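Local coordinates for protein leucyl-tRNA synthetase subunit alpha (PDB 3O0A) that charges tRNA(Leu) with leucine and, through its CP1 hydrolytic domain, probably removes wrongly attached amino acids by hydrolysis, at residues A[23-26]-A[27-30]; A[62-65]-A[66-69]; A[69-72]-A[73-77]; A[190-194]-A[195-199]; A[199-202]-A[203-207]. All blocks are in the same frame, centred on the assembly; numbering follows the deposited sequence.

Interaction 1 of 5, residues A[23-26]-A[27-30]; sequences CVPE and ELKE
Glu-26 lies against both Glu-27 and Glu-30, and all three side chains are acidic. Its OE1 is 4.2 Å from OE1 of Glu-27, a pair of like charges. Glu-27 bends at its second torsion (chi2 81°), so that its OE1 also reaches 3.6 Å from Pro-25 CB. The ring of Pro-25 in turn slants across Leu-28, with CD of the proline 3.9 Å from CD1 of the leucine. Pro-25 leads into helix 26-35, and Glu-26 to Glu-30 form its opening turn, as two i to i+3 backbone bonds attest: Leu-28 N donates to Pro-25 O at 2.9 Å, and Lys-29 N to Glu-26 O at 3.1 Å. Glu-30 bends likewise (chi2 78°), bringing its OE1 to 2.8 Å from the backbone O of Glu-26 and its OE2 to 3.1 Å from Glu-26 OE2, the carboxylate planes 79° apart. Two acids this close would be expected to raise the proton affinity of at least one of them. Replacing Glu-30 by an alanine would probably leave Glu-26 O and the Glu-26 carboxylate without these neighbouring oxygens and open a gap beside them. Pro-25 and Leu-28 also touch helix 64-74, at Val-67 and Leu-64, while Cys-23 is disulfide-bonded to Cys-70.

Interaction 2 of 5, residues A[62-65]-A[66-69]; sequences HPLV and PVLA
His-62, whose backbone O touches Pro-66 CD at 3.8 Å, supplies the flat group here: its imidazole receives the N-H of Leu-64 at the ring edge. Leu-64 N lies 3.0 Å from His-62 ND1 and only 4° out of the ring plane, so ND1 acts as the acceptor. With CG anti to the backbone N (chi1 -163°), ND1 is put in line with Leu-64 N and makes a capping bond where helix 64-74 begins. His-62 O is used as well, accepting Val-65 N at 3.0 Å. Pro-66 has no N-H to offer, which the first turn accommodates because no preceding helical turn supplies an acceptor there. CD of Pro-66 sits 3.3 Å from Pro-63 O, and Val-65 CB and Pro-66 CD stand 3.4 Å apart across the peptide bond that joins their residues. Further on the ordinary helical pattern takes over, with Leu-68 N bonded to Leu-64 O at 2.8 Å and an almost straight 172° at the hydrogen. One turn on, Leu-64 CB meets Leu-68 CD1 at 4.2 Å, while Leu-64 CD2 leans on Val-67 CB. Leu-64, Val-65 and Leu-68 pack on Leu-58 of strand 55-58, and Leu-68 also on strand 106-114. Val-65, Pro-66 and Ala-69 meet Tyr-80 or Val-83 of helix 80-91, whereas Val-67 touches Val-24 and Pro-25 in the loop before helix 26-35.

Interaction 3 of 5, residues A[69-72]-A[73-77]; sequences ACIG and ERLGN
A Schellman motif closes helix 64-74, joining Gly-72 to Asn-77: Asn-77 N donates to Gly-72 O at 2.8 Å, and inside this loop Gly-76 N donates to Glu-73 O at 2.9 Å. Gly-76 has a positive phi of 78°, which a residue without a side chain adopts most easily. In the last helical turn polar atoms gather round Cys-70 O, which accepts Arg-74 N at 3.0 Å and also a water at 2.9 Å. That water gives its second hydrogen to Glu-73 OE1, 2.7 Å away, and accepts from Arg-74 NE, thus tying both side chains to the helix backbone. Bends at the second and third torsions of Arg-74 (chi2 81°, chi3 36°) curl it back along the helix, where NH2 comes obliquely to 3.7 Å from Cys-70 SG. Here the helix end meets the loop before helix 26-35: Cys-70 is disulfide-bonded to Cys-23, while the guanidinium donates from NH2 to Asn-22 OD1 and from NH1 to Lys-19 O. Ile-71 and Leu-75 lie alongside each other and point the same way, with CG2 of Ile-71 4.1 Å from CD1 of Leu-75. Asn-77 ND2 bonds to Gly-110 O of strand 106-114.

Interaction 4 of 5, residues A[190-194]-A[195-199]; sequences DGLDS and ETAKR
Leu-192 leans over Ala-197 with a single methyl, its CD1 standing 4.1 Å from the CA of Ala-197. Ser-194 and Glu-195 are joined differently, through a water that accepts from Ser-194 OG at 2.7 Å and donates to Glu-195 OE2 at 2.8 Å. The hydroxyl of Ser-194 sits between its own backbone N and carbonyl carbon (chi1 51°), and from there it also accepts the N-H of Gly-181. These residues start helix 194-207, with Asp-193 at the N-cap position. The aspartate side chain makes no capping bond; its backbone O accepts Ala-197 N at 2.9 Å. Lys-198 stretches out straight, while Glu-195 bends at its second torsion, and the two ends converge. NZ of Lys-198 meets Glu-195 OE1 at 2.9 Å on the syn side, 17° out of the carboxylate plane, in a salt bridge; a weak bond to OE2 accompanies it. On its way the lysine chain passes with CG 3.6 Å from Ser-194 O. A methionine in place of Lys-198 would probably cost Glu-195 this salt bridge and leave its carboxylate held less firmly, with the water still at OE2. Ser-194 and Lys-198 both touch Asp-48, and Ala-197 packs on Leu-183 of strand 182-183.

Interaction 5 of 5, residues A[199-202]-A[203-207]; sequences RKIT and EWLQD
Arg-199 takes part through its backbone, its O accepting Glu-203 N at 2.9 Å in the i to i+4 pattern that runs through the C-terminal half of helix 194-207. Lys-200 continues the ladder: its O receives Trp-204 N at 3.1 Å, and CB of Trp-204 rests 3.4 Å from the same oxygen. A chi1 of 178° sets CG of Trp-204 opposite the backbone N and carries the indole away from residues 199-202, and Ile-201 O lies at the edge of its ring, near the ring plane. Outside these segments the indole meets Phe-189 edge-to-face and Arg-208 in a cation-pi contact. Ile-201 gives the contact its apolar side. Its O accepts Leu-205 N at 3.0 Å with an almost linear 174° at the hydrogen, and its CG2 lies 3.9 Å from Leu-205 CD1. The two side chains run side by side and point the same way; Leu-205 also packs onto Ile-8 of strand 6-13. Thr-202 is buried and satisfies its hydroxyl within the helix, OG1 bonding to Lys-198 O, while its side chain touches Pro-47, Ala-6 and Lys-213. The last step of the ladder from this segment is Gln-206 N to Thr-202 O at 2.9 Å. From there the glutamine reaches strand 211-213, where its OE1 accepts the N-H of Lys-213, and its CB stays 3.4 Å from Thr-202 O.

The five contacts form two groups within the editing domain. Interactions 2 and 3 follow each other on helix 64-74 and share Ala-69, and interaction 1 lies against both. Interaction 1 meets interaction 2 by packing, Leu-28 CD1 coming 3.6 Å from Leu-64 CD2, and interaction 3 by the disulfide, with Cys-23 SG 2.1 Å from Cys-70 SG. Interactions 4 and 5 share Arg-199 on helix 194-207, their centres 11 Å apart. The groups do not touch: the centres of interactions 1 and 4 are about 37 Å apart, on opposite sides of the chain's centre, and the nearest atoms of interactions 2 and 5 are still about 17 Å apart.

Interaction 1 of 5, residues A[23-26]-A[27-30]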
loop_
_atom_site.group_PDB
_atom_site.type_symbol
_atom_site.label_atom_id
_atom_site.label_comp_id
_atom_site.label_asym_id
_atom_site.label_seq_id
_atom_site.Cartn_x
_atom_site.Cartn_y
_atom_site.Cartn_z
ATOM N N CYS A 23 -2.861 12.882 17.221
ATOM C CA CYS A 23 -3.187 12.576 15.826
ATOM C C CYS A 23 -4.150 11.411 15.686
ATOM O O CYS A 23 -4.688 11.200 14.609
ATOM C CB CYS A 23 -1.939 12.228 15.034
ATOM S SG CYS A 23 -0.896 13.651 14.768
ATOM N N VAL A 24 -4.321 10.635 16.758
ATOM C CA VAL A 24 -5.033 9.353 16.654
ATOM C C VAL A 24 -6.280 9.320 17.536
ATOM O O VAL A 24 -6.276 9.871 18.645
ATOM C CB VAL A 24 -4.125 8.122 16.955
ATOM C CG1 VAL A 24 -2.772 8.218 16.201
ATOM C CG2 VAL A 24 -3.865 7.989 18.432
ATOM N N PRO A 25 -7.357 8.692 17.034
ATOM C CA PRO A 25 -8.553 8.557 17.864
ATOM C C PRO A 25 -8.366 7.513 18.946
ATOM O O PRO A 25 -7.499 6.641 18.832
ATOM C CB PRO A 25 -9.617 8.084 16.879
ATOM C CG PRO A 25 -8.854 7.328 15.839
ATOM C CD PRO A 25 -7.528 8.064 15.708
ATOM N N GLU A 26 -9.206 7.603 19.976
ATOM C CA GLU A 26 -9.143 6.714 21.122
ATOM C C GLU A 26 -9.081 5.240 20.713
ATOM O O GLU A 26 -8.366 4.450 21.321
ATOM C CB GLU A 26 -10.366 6.974 22.009
ATOM C CG GLU A 26 -10.316 6.275 23.361
ATOM C CD GLU A 26 -10.925 4.877 23.352
ATOM O OE1 GLU A 26 -11.645 4.511 22.393
ATOM O OE2 GLU A 26 -10.686 4.143 24.335
ATOM N N GLU A 27 -9.830 4.896 19.676
ATOM C CA GLU A 27 -9.922 3.515 19.191
ATOM C C GLU A 27 -8.587 2.908 18.740
ATOM O O GLU A 27 -8.429 1.680 18.732
ATOM C CB GLU A 27 -10.931 3.432 18.054
ATOM C CG GLU A 27 -12.397 3.588 18.460
ATOM C CD GLU A 27 -12.854 5.043 18.654
ATOM O OE1 GLU A 27 -12.054 5.995 18.472
ATOM O OE2 GLU A 27 -14.046 5.230 18.992
ATOM N N LEU A 28 -7.634 3.758 18.351
ATOM C CA LEU A 28 -6.313 3.288 17.892
ATOM C C LEU A 28 -5.215 3.438 18.933
ATOM O O LEU A 28 -4.072 3.015 18.698
ATOM C CB LEU A 28 -5.884 4.026 16.613
ATOM C CG LEU A 28 -6.788 3.903 15.383
ATOM C CD1 LEU A 28 -6.172 4.702 14.243
ATOM C CD2 LEU A 28 -6.981 2.457 14.997
ATOM N N LYS A 29 -5.558 4.037 20.075
ATOM C CA LYS A 29 -4.569 4.431 21.077
ATOM C C LYS A 29 -3.938 3.220 21.767
ATOM O O LYS A 29 -2.734 3.187 22.000
ATOM C CB LYS A 29 -5.202 5.378 22.109
ATOM C CG LYS A 29 -4.325 5.639 23.309
ATOM C CD LYS A 29 -4.967 6.628 24.264
ATOM C CE LYS A 29 -4.318 6.577 25.637
ATOM N NZ LYS A 29 -4.873 5.478 26.491
ATOM N N GLU A 30 -4.769 2.231 22.073
ATOM C CA GLU A 30 -4.339 1.001 22.725
ATOM C C GLU A 30 -3.218 0.325 21.918
ATOM O O GLU A 30 -2.158 0.021 22.461
ATOM C CB GLU A 30 -5.540 0.063 22.893
ATOM C CG GLU A 30 -6.603 0.510 23.914
ATOM C CD GLU A 30 -7.554 1.604 23.424
ATOM O OE1 GLU A 30 -7.526 1.985 22.215
ATOM O OE2 GLU A 30 -8.350 2.081 24.282
#

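Interaction 2 of 5, residues A[62-65]-A[66-69]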
loop_
_atom_site.group_PDB
_atom_site.type_symbol
_atom_site.label_atom_id
_atom_site.label_comp_id
_atom_site.label_asym_id
_atom_site.label_seq_id
_atom_site.Cartn_x
_atom_site.Cartn_y
_atom_site.Cartn_z
ATOM N N HIS A 62 -10.748 7.071 3.195
ATOM C CA HIS A 62 -10.261 6.147 4.230
ATOM C C HIS A 62 -10.061 6.910 5.543
ATOM O O HIS A 62 -9.430 7.967 5.544
ATOM C CB HIS A 62 -8.951 5.476 3.793
ATOM C CG HIS A 62 -8.603 4.252 4.590
ATOM N ND1 HIS A 62 -8.231 4.313 5.916
ATOM C CD2 HIS A 62 -8.576 2.937 4.252
ATOM C CE1 HIS A 62 -7.995 3.093 6.364
ATOM N NE2 HIS A 62 -8.194 2.238 5.375
ATOM N N PRO A 63 -10.628 6.394 6.652
ATOM C CA PRO A 63 -10.505 7.045 7.960
ATOM C C PRO A 63 -9.059 7.336 8.394
ATOM O O PRO A 63 -8.824 8.249 9.193
ATOM C CB PRO A 63 -11.137 6.027 8.918
ATOM C CG PRO A 63 -12.100 5.264 8.082
ATOM C CD PRO A 63 -11.458 5.173 6.718
ATOM N N LEU A 64 -8.096 6.570 7.895
ATOM C CA LEU A 64 -6.699 6.780 8.309
ATOM C C LEU A 64 -6.012 7.937 7.579
ATOM O O LEU A 64 -4.921 8.365 7.947
ATOM C CB LEU A 64 -5.868 5.498 8.171
ATOM C CG LEU A 64 -6.053 4.413 9.235
ATOM C CD1 LEU A 64 -5.149 3.230 8.886
ATOM C CD2 LEU A 64 -5.730 4.940 10.638
ATOM N N VAL A 65 -6.636 8.454 6.528
ATOM C CA VAL A 65 -6.003 9.555 5.791
ATOM C C VAL A 65 -5.682 10.770 6.685
ATOM O O VAL A 65 -4.536 11.204 6.705
ATOM C CB VAL A 65 -6.817 9.964 4.530
ATOM C CG1 VAL A 65 -6.269 11.252 3.946
ATOM C CG2 VAL A 65 -6.761 8.839 3.505
ATOM N N PRO A 66 -6.675 11.316 7.433
ATOM C CA PRO A 66 -6.339 12.451 8.306
ATOM C C PRO A 66 -5.402 12.076 9.459
ATOM O O PRO A 66 -4.549 12.881 9.835
ATOM C CB PRO A 66 -7.705 12.941 8.824
ATOM C CG PRO A 66 -8.640 11.813 8.620
ATOM C CD PRO A 66 -8.118 10.999 7.468
ATOM N N VAL A 67 -5.542 10.863 9.987
ATOM C CA VAL A 67 -4.678 10.385 11.056
ATOM C C VAL A 67 -3.220 10.360 10.586
ATOM O O VAL A 67 -2.335 10.937 11.233
ATOM C CB VAL A 67 -5.109 8.973 11.546
ATOM C CG1 VAL A 67 -4.123 8.457 12.593
ATOM C CG2 VAL A 67 -6.526 9.019 12.117
ATOM N N LEU A 68 -2.974 9.688 9.461
ATOM C CA LEU A 68 -1.608 9.557 8.942
ATOM C C LEU A 68 -1.024 10.864 8.435
ATOM O O LEU A 68 0.178 11.110 8.595
ATOM C CB LEU A 68 -1.545 8.467 7.868
ATOM C CG LEU A 68 -1.901 7.072 8.367
ATOM C CD1 LEU A 68 -1.873 6.137 7.150
ATOM C CD2 LEU A 68 -0.958 6.595 9.494
ATOM N N ALA A 69 -1.862 11.716 7.847
ATOM C CA ALA A 69 -1.401 13.054 7.431
ATOM C C ALA A 69 -0.985 13.919 8.640
ATOM O O ALA A 69 -0.005 14.687 8.577
ATOM C CB ALA A 69 -2.477 13.755 6.587
#

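Interaction 3 of 5, residues A[69-72]-A[73-77]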
loop_
_atom_site.group_PDB
_atom_site.type_symbol
_atom_site.label_atom_id
_atom_site.label_comp_id
_atom_site.label_asym_id
_atom_site.label_seq_id
_atom_site.Cartn_x
_atom_site.Cartn_y
_atom_site.Cartn_z
ATOM N N ALA A 69 -1.862 11.716 7.847
ATOM C CA ALA A 69 -1.401 13.054 7.431
ATOM C C ALA A 69 -0.985 13.919 8.640
ATOM O O ALA A 69 -0.005 14.687 8.577
ATOM C CB ALA A 69 -2.477 13.755 6.587
ATOM N N CYS A 70 -1.708 13.763 9.748
ATOM C CA CYS A 70 -1.372 14.479 10.982
ATOM C C CYS A 70 0.013 14.042 11.438
ATOM O O CYS A 70 0.859 14.871 11.788
ATOM C CB CYS A 70 -2.411 14.176 12.068
ATOM S SG CYS A 70 -2.103 14.977 13.666
ATOM N N ILE A 71 0.242 12.732 11.409
ATOM C CA ILE A 71 1.549 12.173 11.758
ATOM C C ILE A 71 2.644 12.629 10.784
ATOM O O ILE A 71 3.712 13.036 11.215
ATOM C CB ILE A 71 1.486 10.641 11.891
ATOM C CG1 ILE A 71 0.579 10.280 13.089
ATOM C CG2 ILE A 71 2.898 10.060 12.043
ATOM C CD1 ILE A 71 0.212 8.785 13.193
ATOM N N GLY A 72 2.346 12.612 9.487
ATOM C CA GLY A 72 3.314 13.016 8.458
ATOM C C GLY A 72 3.665 14.486 8.561
ATOM O O GLY A 72 4.816 14.881 8.327
ATOM N N GLU A 73 2.697 15.309 8.936
ATOM C CA GLU A 73 2.998 16.718 9.236
ATOM C C GLU A 73 3.928 16.827 10.444
ATOM O O GLU A 73 4.916 17.597 10.434
ATOM C CB GLU A 73 1.700 17.500 9.485
ATOM C CG GLU A 73 1.946 18.940 9.965
ATOM C CD GLU A 73 0.672 19.632 10.354
ATOM O OE1 GLU A 73 0.129 19.313 11.431
ATOM O OE2 GLU A 73 0.219 20.524 9.596
ATOM N N ARG A 74 3.620 16.047 11.475
ATOM C CA ARG A 74 4.353 16.032 12.752
ATOM C C ARG A 74 5.815 15.612 12.512
ATOM O O ARG A 74 6.730 16.135 13.150
ATOM C CB ARG A 74 3.626 15.087 13.728
ATOM C CG ARG A 74 4.072 15.091 15.208
ATOM C CD ARG A 74 3.506 16.196 16.044
ATOM N NE ARG A 74 2.130 16.605 15.754
ATOM C CZ ARG A 74 1.091 16.400 16.562
ATOM N NH1 ARG A 74 1.255 15.764 17.720
ATOM N NH2 ARG A 74 -0.115 16.837 16.214
ATOM N N LEU A 75 6.028 14.715 11.548
ATOM C CA LEU A 75 7.367 14.276 11.115
ATOM C C LEU A 75 8.091 15.247 10.166
ATOM O O LEU A 75 9.288 15.069 9.888
ATOM C CB LEU A 75 7.274 12.896 10.439
ATOM C CG LEU A 75 6.830 11.700 11.291
ATOM C CD1 LEU A 75 6.612 10.462 10.428
ATOM C CD2 LEU A 75 7.852 11.423 12.406
ATOM N N GLY A 76 7.367 16.256 9.680
ATOM C CA GLY A 76 7.877 17.231 8.706
ATOM C C GLY A 76 7.920 16.729 7.275
ATOM O O GLY A 76 8.626 17.304 6.435
ATOM N N ASN A 77 7.177 15.654 6.996
ATOM C CA ASN A 77 7.217 14.986 5.689
ATOM C C ASN A 77 6.025 15.299 4.791
ATOM O O ASN A 77 6.084 15.062 3.577
ATOM C CB ASN A 77 7.245 13.460 5.852
ATOM C CG ASN A 77 8.489 12.936 6.549
ATOM O OD1 ASN A 77 9.541 13.587 6.588
ATOM N ND2 ASN A 77 8.383 11.709 7.070
HETATM O O HOH W 1 0.810 17.366 13.215
#

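Interaction 4 of 5, residues A[190-194]-A[195-199]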
loop_
_atom_site.group_PDB
_atom_site.type_symbol
_atom_site.label_atom_id
_atom_site.label_comp_id
_atom_site.label_asym_id
_atom_site.label_seq_id
_atom_site.Cartn_x
_atom_site.Cartn_y
_atom_site.Cartn_z
ATOM N N ASP A 190 11.881 -17.002 -3.176
ATOM C CA ASP A 190 12.539 -16.942 -4.488
ATOM C C ASP A 190 12.504 -18.286 -5.216
ATOM O O ASP A 190 12.825 -19.334 -4.634
ATOM C CB ASP A 190 13.997 -16.501 -4.337
ATOM C CG ASP A 190 14.151 -15.005 -4.225
ATOM O OD1 ASP A 190 13.143 -14.284 -4.382
ATOM O OD2 ASP A 190 15.290 -14.544 -3.978
ATOM N N GLY A 191 12.120 -18.243 -6.490
ATOM C CA GLY A 191 12.059 -19.434 -7.324
ATOM C C GLY A 191 10.717 -20.141 -7.385
ATOM O O GLY A 191 10.495 -20.973 -8.274
ATOM N N LEU A 192 9.818 -19.822 -6.454
ATOM C CA LEU A 192 8.474 -20.408 -6.461
ATOM C C LEU A 192 7.665 -19.886 -7.635
ATOM O O LEU A 192 7.774 -18.707 -7.997
ATOM C CB LEU A 192 7.712 -20.072 -5.172
ATOM C CG LEU A 192 8.179 -20.588 -3.810
ATOM C CD1 LEU A 192 7.135 -20.205 -2.766
ATOM C CD2 LEU A 192 8.422 -22.104 -3.840
ATOM N N ASP A 193 6.850 -20.766 -8.216
ATOM C CA ASP A 193 5.829 -20.359 -9.173
ATOM C C ASP A 193 4.853 -19.463 -8.445
ATOM O O ASP A 193 4.512 -19.709 -7.280
ATOM C CB ASP A 193 5.097 -21.568 -9.763
ATOM C CG ASP A 193 6.036 -22.554 -10.440
ATOM O OD1 ASP A 193 7.050 -22.125 -11.045
ATOM O OD2 ASP A 193 5.756 -23.771 -10.374
ATOM N N SER A 194 4.412 -18.412 -9.125
ATOM C CA SER A 194 3.672 -17.349 -8.454
ATOM C C SER A 194 2.336 -17.820 -7.882
ATOM O O SER A 194 1.927 -17.354 -6.817
ATOM C CB SER A 194 3.520 -16.121 -9.360
ATOM O OG SER A 194 3.011 -16.453 -10.646
ATOM N N GLU A 195 1.669 -18.766 -8.547
ATOM C CA GLU A 195 0.409 -19.298 -8.004
ATOM C C GLU A 195 0.622 -20.028 -6.673
ATOM O O GLU A 195 -0.111 -19.790 -5.707
ATOM C CB GLU A 195 -0.347 -20.174 -9.018
ATOM C CG GLU A 195 -0.862 -19.427 -10.251
ATOM C CD GLU A 195 -1.718 -18.208 -9.910
ATOM O OE1 GLU A 195 -2.732 -18.360 -9.188
ATOM O OE2 GLU A 195 -1.373 -17.096 -10.366
ATOM N N THR A 196 1.647 -20.877 -6.618
ATOM C CA THR A 196 2.039 -21.550 -5.373
ATOM C C THR A 196 2.413 -20.538 -4.286
ATOM O O THR A 196 2.054 -20.701 -3.110
ATOM C CB THR A 196 3.210 -22.518 -5.611
ATOM O OG1 THR A 196 2.832 -23.489 -6.596
ATOM C CG2 THR A 196 3.595 -23.241 -4.312
ATOM N N ALA A 197 3.125 -19.489 -4.694
ATOM C CA ALA A 197 3.570 -18.440 -3.777
ATOM C C ALA A 197 2.404 -17.699 -3.126
ATOM O O ALA A 197 2.528 -17.237 -1.997
ATOM C CB ALA A 197 4.476 -17.453 -4.498
ATOM N N LYS A 198 1.279 -17.571 -3.829
ATOM C CA LYS A 198 0.099 -16.949 -3.216
ATOM C C LYS A 198 -0.249 -17.649 -1.907
ATOM O O LYS A 198 -0.398 -17.002 -0.874
ATOM C CB LYS A 198 -1.104 -16.968 -4.167
ATOM C CG LYS A 198 -1.022 -15.959 -5.284
ATOM C CD LYS A 198 -2.208 -16.104 -6.230
ATOM C CE LYS A 198 -2.030 -15.232 -7.471
ATOM N NZ LYS A 198 -3.097 -15.549 -8.469
ATOM N N ARG A 199 -0.353 -18.976 -1.951
ATOM C CA ARG A 199 -0.667 -19.769 -0.769
ATOM C C ARG A 199 0.436 -19.732 0.285
ATOM O O ARG A 199 0.162 -19.543 1.473
ATOM C CB ARG A 199 -0.937 -21.217 -1.182
ATOM C CG ARG A 199 -1.234 -22.167 -0.045
ATOM C CD ARG A 199 -1.942 -23.423 -0.559
ATOM N NE ARG A 199 -1.053 -24.381 -1.217
ATOM C CZ ARG A 199 -0.817 -24.452 -2.527
ATOM N NH1 ARG A 199 -1.372 -23.595 -3.380
ATOM N NH2 ARG A 199 -0.000 -25.388 -2.988
HETATM O O HOH W 2 0.625 -15.194 -10.359
#

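Interaction 5 of 5, residues A[199-202]-A[203-207]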
loop_
_atom_site.group_PDB
_atom_site.type_symbol
_atom_site.label_atom_id
_atom_site.label_comp_id
_atom_site.label_asym_id
_atom_site.label_seq_id
_atom_site.Cartn_x
_atom_site.Cartn_y
_atom_site.Cartn_z
ATOM N N ARG A 199 -0.353 -18.976 -1.951
ATOM C CA ARG A 199 -0.667 -19.769 -0.769
ATOM C C ARG A 199 0.436 -19.732 0.285
ATOM O O ARG A 199 0.162 -19.543 1.473
ATOM C CB ARG A 199 -0.937 -21.217 -1.182
ATOM C CG ARG A 199 -1.234 -22.167 -0.045
ATOM C CD ARG A 199 -1.942 -23.423 -0.559
ATOM N NE ARG A 199 -1.053 -24.381 -1.217
ATOM C CZ ARG A 199 -0.817 -24.452 -2.527
ATOM N NH1 ARG A 199 -1.372 -23.595 -3.380
ATOM N NH2 ARG A 199 -0.000 -25.388 -2.988
ATOM N N LYS A 200 1.671 -19.956 -0.151
ATOM C CA LYS A 200 2.792 -20.087 0.786
ATOM C C LYS A 200 3.020 -18.771 1.524
ATOM O O LYS A 200 3.221 -18.769 2.744
ATOM C CB LYS A 200 4.077 -20.545 0.075
ATOM C CG LYS A 200 4.016 -21.934 -0.571
ATOM C CD LYS A 200 3.755 -23.023 0.445
ATOM C CE LYS A 200 3.725 -24.385 -0.247
ATOM N NZ LYS A 200 3.627 -25.447 0.754
ATOM N N ILE A 201 2.976 -17.656 0.797
ATOM C CA ILE A 201 3.144 -16.333 1.415
ATOM C C ILE A 201 1.986 -16.001 2.360
ATOM O O ILE A 201 2.198 -15.511 3.481
ATOM C CB ILE A 201 3.365 -15.213 0.360
ATOM C CG1 ILE A 201 4.757 -15.395 -0.267
ATOM C CG2 ILE A 201 3.171 -13.810 0.998
ATOM C CD1 ILE A 201 5.022 -14.584 -1.522
ATOM N N THR A 202 0.770 -16.300 1.922
ATOM C CA THR A 202 -0.401 -16.018 2.740
ATOM C C THR A 202 -0.351 -16.827 4.044
ATOM O O THR A 202 -0.612 -16.277 5.115
ATOM C CB THR A 202 -1.737 -16.262 1.992
ATOM O OG1 THR A 202 -1.783 -15.475 0.797
ATOM C CG2 THR A 202 -2.898 -15.821 2.859
ATOM N N GLU A 203 -0.003 -18.109 3.963
ATOM C CA GLU A 203 0.090 -18.929 5.187
ATOM C C GLU A 203 1.165 -18.429 6.148
ATOM O O GLU A 203 0.967 -18.446 7.365
ATOM C CB GLU A 203 0.326 -20.415 4.890
ATOM C CG GLU A 203 0.761 -21.235 6.136
ATOM C CD GLU A 203 -0.341 -21.465 7.187
ATOM O OE1 GLU A 203 -0.955 -20.482 7.687
ATOM O OE2 GLU A 203 -0.571 -22.648 7.532
ATOM N N TRP A 204 2.300 -18.007 5.597
ATOM C CA TRP A 204 3.409 -17.479 6.396
ATOM C C TRP A 204 2.988 -16.215 7.144
ATOM O O TRP A 204 3.214 -16.080 8.344
ATOM C CB TRP A 204 4.593 -17.191 5.477
ATOM C CG TRP A 204 5.821 -16.593 6.108
ATOM C CD1 TRP A 204 6.602 -17.123 7.108
ATOM C CD2 TRP A 204 6.448 -15.379 5.710
ATOM N NE1 TRP A 204 7.666 -16.281 7.374
ATOM C CE2 TRP A 204 7.594 -15.207 6.522
ATOM C CE3 TRP A 204 6.144 -14.405 4.749
ATOM C CZ2 TRP A 204 8.435 -14.106 6.394
ATOM C CZ3 TRP A 204 6.987 -13.302 4.630
ATOM C CH2 TRP A 204 8.122 -13.174 5.443
ATOM N N LEU A 205 2.373 -15.283 6.428
ATOM C CA LEU A 205 1.865 -14.083 7.074
ATOM C C LEU A 205 0.819 -14.415 8.141
ATOM O O LEU A 205 0.815 -13.809 9.219
ATOM C CB LEU A 205 1.268 -13.149 6.026
ATOM C CG LEU A 205 2.332 -12.487 5.150
ATOM C CD1 LEU A 205 1.653 -11.834 3.956
ATOM C CD2 LEU A 205 3.134 -11.455 5.932
ATOM N N GLN A 206 -0.049 -15.374 7.835
ATOM C CA GLN A 206 -1.112 -15.781 8.751
ATOM C C GLN A 206 -0.530 -16.415 10.005
ATOM O O GLN A 206 -0.996 -16.133 11.105
ATOM C CB GLN A 206 -2.104 -16.732 8.081
ATOM C CG GLN A 206 -3.452 -16.793 8.809
ATOM C CD GLN A 206 -4.512 -17.574 8.049
ATOM O OE1 GLN A 206 -4.798 -17.301 6.878
ATOM N NE2 GLN A 206 -5.097 -18.558 8.714
ATOM N N ASP A 207 0.495 -17.250 9.831
ATOM C CA ASP A 207 1.225 -17.851 10.963
ATOM C C ASP A 207 1.811 -16.782 11.884
ATOM O O ASP A 207 1.894 -16.971 13.102
ATOM C CB ASP A 207 2.348 -18.763 10.464
ATOM C CG ASP A 207 1.841 -20.087 9.899
ATOM O OD1 ASP A 207 0.660 -20.454 10.113
ATOM O OD2 ASP A 207 2.648 -20.781 9.243
#